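Local atomic coordinates of S.cerevisiae chromosome XVI reading frame ORF YPL253c (Saccharomyces cerevisiae, PDB entry 2O0A), a protein that partners the minus end-directed kinesin Kar3, recruits it to microtubules and targets it to the spindle pole body, and carries a motor-like domain lacking a nucleotide-binding site. Residues V127-F132 and L171-N176. Numbering follows the deposited sequence.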
ATOM      1  N   VAL A 127      -5.276   1.657 -20.575  1.00 14.05           N
ATOM      2  CA  VAL A 127      -3.849   1.464 -20.836  1.00 14.94           C
ATOM      3  C   VAL A 127      -3.114   1.869 -19.553  1.00 14.66           C
ATOM      4  O   VAL A 127      -3.406   2.905 -18.951  1.00 14.83           O
ATOM      5  CB  VAL A 127      -3.342   2.293 -22.029  1.00 14.26           C
ATOM      6  CG1 VAL A 127      -1.823   2.175 -22.171  1.00 16.21           C
ATOM      7  CG2 VAL A 127      -3.994   1.790 -23.316  1.00 15.07           C
ATOM      8  N   ILE A 128      -2.206   1.007 -19.128  1.00 14.44           N
ATOM      9  CA  ILE A 128      -1.588   1.108 -17.798  1.00 15.05           C
ATOM     10  C   ILE A 128      -0.101   1.411 -17.926  1.00 14.72           C
ATOM     11  O   ILE A 128       0.616   0.723 -18.667  1.00 15.34           O
ATOM     12  CB  ILE A 128      -1.802  -0.212 -16.992  1.00 14.45           C
ATOM     13  CG1 ILE A 128      -3.299  -0.481 -16.847  1.00 16.19           C
ATOM     14  CG2 ILE A 128      -1.127  -0.132 -15.620  1.00 16.16           C
ATOM     15  CD1 ILE A 128      -3.649  -1.813 -16.220  1.00 15.67           C
ATOM     16  N   THR A 129       0.359   2.447 -17.224  1.00 14.76           N
ATOM     17  CA  THR A 129       1.789   2.767 -17.196  1.00 14.29           C
ATOM     18  C   THR A 129       2.367   2.604 -15.801  1.00 14.09           C
ATOM     19  O   THR A 129       1.634   2.609 -14.816  1.00 13.83           O
ATOM     20  CB  THR A 129       2.060   4.222 -17.625  1.00 14.76           C
ATOM     21  OG1 THR A 129       1.628   5.110 -16.594  1.00 16.04           O
ATOM     22  CG2 THR A 129       1.303   4.542 -18.898  1.00 15.62           C
ATOM     23  N   LEU A 130       3.683   2.472 -15.735  1.00 13.69           N
ATOM     24  CA  LEU A 130       4.366   2.333 -14.457  1.00 12.87           C
ATOM     25  C   LEU A 130       5.705   3.053 -14.444  1.00 12.85           C
ATOM     26  O   LEU A 130       6.446   3.011 -15.421  1.00 13.17           O
ATOM     27  CB  LEU A 130       4.534   0.839 -14.113  1.00 13.38           C
ATOM     28  CG  LEU A 130       5.052   0.468 -12.712  1.00 13.69           C
ATOM     29  CD1 LEU A 130       4.437  -0.843 -12.187  1.00 16.69           C
ATOM     30  CD2 LEU A 130       6.583   0.392 -12.695  1.00 15.71           C
ATOM     31  N   GLN A 131       5.967   3.712 -13.323  1.00 12.54           N
ATOM     32  CA  GLN A 131       7.299   4.225 -12.977  1.00 12.40           C
ATOM     33  C   GLN A 131       7.645   3.711 -11.596  1.00 12.83           C
ATOM     34  O   GLN A 131       6.751   3.441 -10.801  1.00 11.84           O
ATOM     35  CB  GLN A 131       7.302   5.753 -12.951  1.00 13.11           C
ATOM     36  CG  GLN A 131       6.983   6.367 -14.310  1.00 14.12           C
ATOM     37  CD  GLN A 131       6.753   7.836 -14.213  1.00 16.37           C
ATOM     38  OE1 GLN A 131       5.694   8.279 -13.771  1.00 20.83           O
ATOM     39  NE2 GLN A 131       7.738   8.614 -14.625  1.00 15.31           N
ATOM     40  N   PHE A 132       8.933   3.589 -11.311  1.00 12.15           N
ATOM     41  CA  PHE A 132       9.377   3.019 -10.034  1.00 11.95           C
ATOM     42  C   PHE A 132      10.695   3.677  -9.681  1.00 13.32           C
ATOM     43  O   PHE A 132      11.678   3.515 -10.395  1.00 13.74           O
ATOM     44  CB  PHE A 132       9.506   1.491 -10.209  1.00 11.97           C
ATOM     45  CG  PHE A 132       9.943   0.728  -8.983  1.00 12.44           C
ATOM     46  CD1 PHE A 132       9.894   1.269  -7.704  1.00 12.74           C
ATOM     47  CD2 PHE A 132      10.364  -0.587  -9.135  1.00 13.88           C
ATOM     48  CE1 PHE A 132      10.304   0.520  -6.584  1.00 14.36           C
ATOM     49  CE2 PHE A 132      10.756  -1.347  -8.026  1.00 13.75           C
ATOM     50  CZ  PHE A 132      10.739  -0.798  -6.769  1.00 13.11           C
ATOM     51  N   LEU A 171       9.373   5.618 -17.746  1.00 17.06           N
ATOM     52  CA  LEU A 171       7.979   5.179 -17.753  1.00 17.55           C
ATOM     53  C   LEU A 171       7.793   4.051 -18.758  1.00 17.96           C
ATOM     54  O   LEU A 171       8.249   4.134 -19.905  1.00 18.69           O
ATOM     55  CB  LEU A 171       7.052   6.349 -18.094  1.00 18.50           C
ATOM     56  CG  LEU A 171       5.543   6.060 -18.083  1.00 19.59           C
ATOM     57  CD1 LEU A 171       4.735   7.257 -17.645  1.00 22.31           C
ATOM     58  CD2 LEU A 171       5.045   5.541 -19.426  1.00 20.60           C
ATOM     59  N   VAL A 172       7.120   2.995 -18.317  1.00 17.32           N
ATOM     60  CA  VAL A 172       6.839   1.843 -19.168  1.00 17.99           C
ATOM     61  C   VAL A 172       5.333   1.676 -19.311  1.00 17.63           C
ATOM     62  O   VAL A 172       4.581   1.802 -18.344  1.00 17.03           O
ATOM     63  CB  VAL A 172       7.446   0.553 -18.590  1.00 18.31           C
ATOM     64  CG1 VAL A 172       7.093  -0.649 -19.453  1.00 20.99           C
ATOM     65  CG2 VAL A 172       8.978   0.685 -18.451  1.00 20.13           C
ATOM     66  N   ILE A 173       4.894   1.396 -20.535  1.00 16.82           N
ATOM     67  CA  ILE A 173       3.516   0.995 -20.769  1.00 17.45           C
ATOM     68  C   ILE A 173       3.436  -0.527 -20.645  1.00 18.11           C
ATOM     69  O   ILE A 173       4.132  -1.246 -21.355  1.00 18.18           O
ATOM     70  CB  ILE A 173       3.037   1.468 -22.146  1.00 16.93           C
ATOM     71  CG1 ILE A 173       3.061   2.998 -22.186  1.00 19.60           C
ATOM     72  CG2 ILE A 173       1.639   0.919 -22.403  1.00 18.60           C
ATOM     73  CD1 ILE A 173       2.751   3.604 -23.541  1.00 21.79           C
ATOM     74  N   ILE A 174       2.611  -1.013 -19.712  1.00 18.60           N
ATOM     75  CA  ILE A 174       2.528  -2.444 -19.440  1.00 20.39           C
ATOM     76  C   ILE A 174       1.461  -3.135 -20.307  1.00 21.46           C
ATOM     77  O   ILE A 174       0.291  -2.803 -20.225  1.00 22.59           O
ATOM     78  CB  ILE A 174       2.188  -2.715 -17.949  1.00 20.16           C
ATOM     79  CG1 ILE A 174       3.181  -2.015 -17.033  1.00 20.71           C
ATOM     80  CG2 ILE A 174       2.136  -4.233 -17.675  1.00 20.46           C
ATOM     81  CD1 ILE A 174       2.958  -2.337 -15.568  1.00 23.82           C
ATOM     82  N   GLU A 175       1.884  -4.090 -21.130  1.00 23.50           N
ATOM     83  CA  GLU A 175       0.946  -4.862 -21.955  1.00 24.71           C
ATOM     84  C   GLU A 175       0.651  -6.213 -21.305  0.70 25.81           C
ATOM     85  O   GLU A 175      -0.503  -6.637 -21.232  1.00 26.18           O
ATOM     86  CB  GLU A 175       1.518  -5.094 -23.359  0.50 24.66           C
ATOM     87  CG  GLU A 175       2.017  -3.846 -24.081  0.50 24.79           C
ATOM     88  CD  GLU A 175       0.900  -2.925 -24.554  0.50 25.41           C
ATOM     89  OE1 GLU A 175      -0.282  -3.339 -24.531  0.50 25.25           O
ATOM     90  OE2 GLU A 175       1.210  -1.780 -24.960  1.00 26.80           O
ATOM     91  N   ASN A 176       1.707  -6.878 -20.843  1.00 26.72           N
ATOM     92  CA  ASN A 176       1.594  -8.225 -20.283  1.00 27.43           C
ATOM     93  C   ASN A 176       2.261  -8.311 -18.906  1.00 27.41           C
ATOM     94  O   ASN A 176       3.267  -9.005 -18.724  0.70 27.55           O
ATOM     95  CB  ASN A 176       2.188  -9.259 -21.250  0.20 27.27           C
ATOM     96  CG  ASN A 176       1.584  -9.176 -22.650  0.50 27.70           C
ATOM     97  OD1 ASN A 176       0.367  -9.236 -22.823  0.50 27.23           O
ATOM     98  ND2 ASN A 176       2.443  -9.035 -23.653  0.50 28.23           N
TER
HETATM   99  O   HOH W   1      -1.822  -1.345 -20.758  1.00 14.67           O
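Leu171 lies across Thr129 and Gln131, next to the short strand 172-174, which runs antiparallel to strand 126-136. With chi1 at -177°, its CG stands opposite the backbone N and the side chain is carried over the neighbouring strand. Followed outward, Leu171 CB rests on Gln131 CG at 3.8 Å; CG is near both Thr129 CB and Gln131 CG; CD1 reaches Thr129 OG1 on one hand and Gln131 CD on the other; CD2 packs on Thr129 CB at 3.7 Å and also meets its CG2 methyl. Two polar atoms next to this leucine have partners outside the two segments: Thr129 OG1 is hydrogen-bonded with Gln204 OE1, and Gln131 NE2 with the carbonyl oxygens of Leu167 and Ser169. Leu130 and Val172 form a hydrogen-bonded antiparallel pair, Leu130 N giving to Val172 O at 2.8 Å and Val172 N to Leu130 O in a straighter bond (N-H...O 171°). Thr129 and Ile173 make the next, non-hydrogen-bonded pair. Strand 126-136 belongs to the large central sheet of the kinesin-like motor fold, where it also pairs with strand 197-207; strand 172-174 is added on its other side. On the face bearing Thr129, Ile173 turns CG2 to Val127 CG1 at 3.7 Å, while its CG1 approaches the threonine methyl. The reverse face is oily: Ile174 extends CD1 onto Leu130 CB at 3.8 Å and on to CD1 of the same leucine, and helix 105-116 covers both through Ala116 and Ile112. Beyond the bond from Ile174 N to Ile128 O, the strands part enough for a water to take the N-H of Ile128 and donate to Ile174 O (2.6 Å), a carbonyl that also accepts from Gln123 NE2.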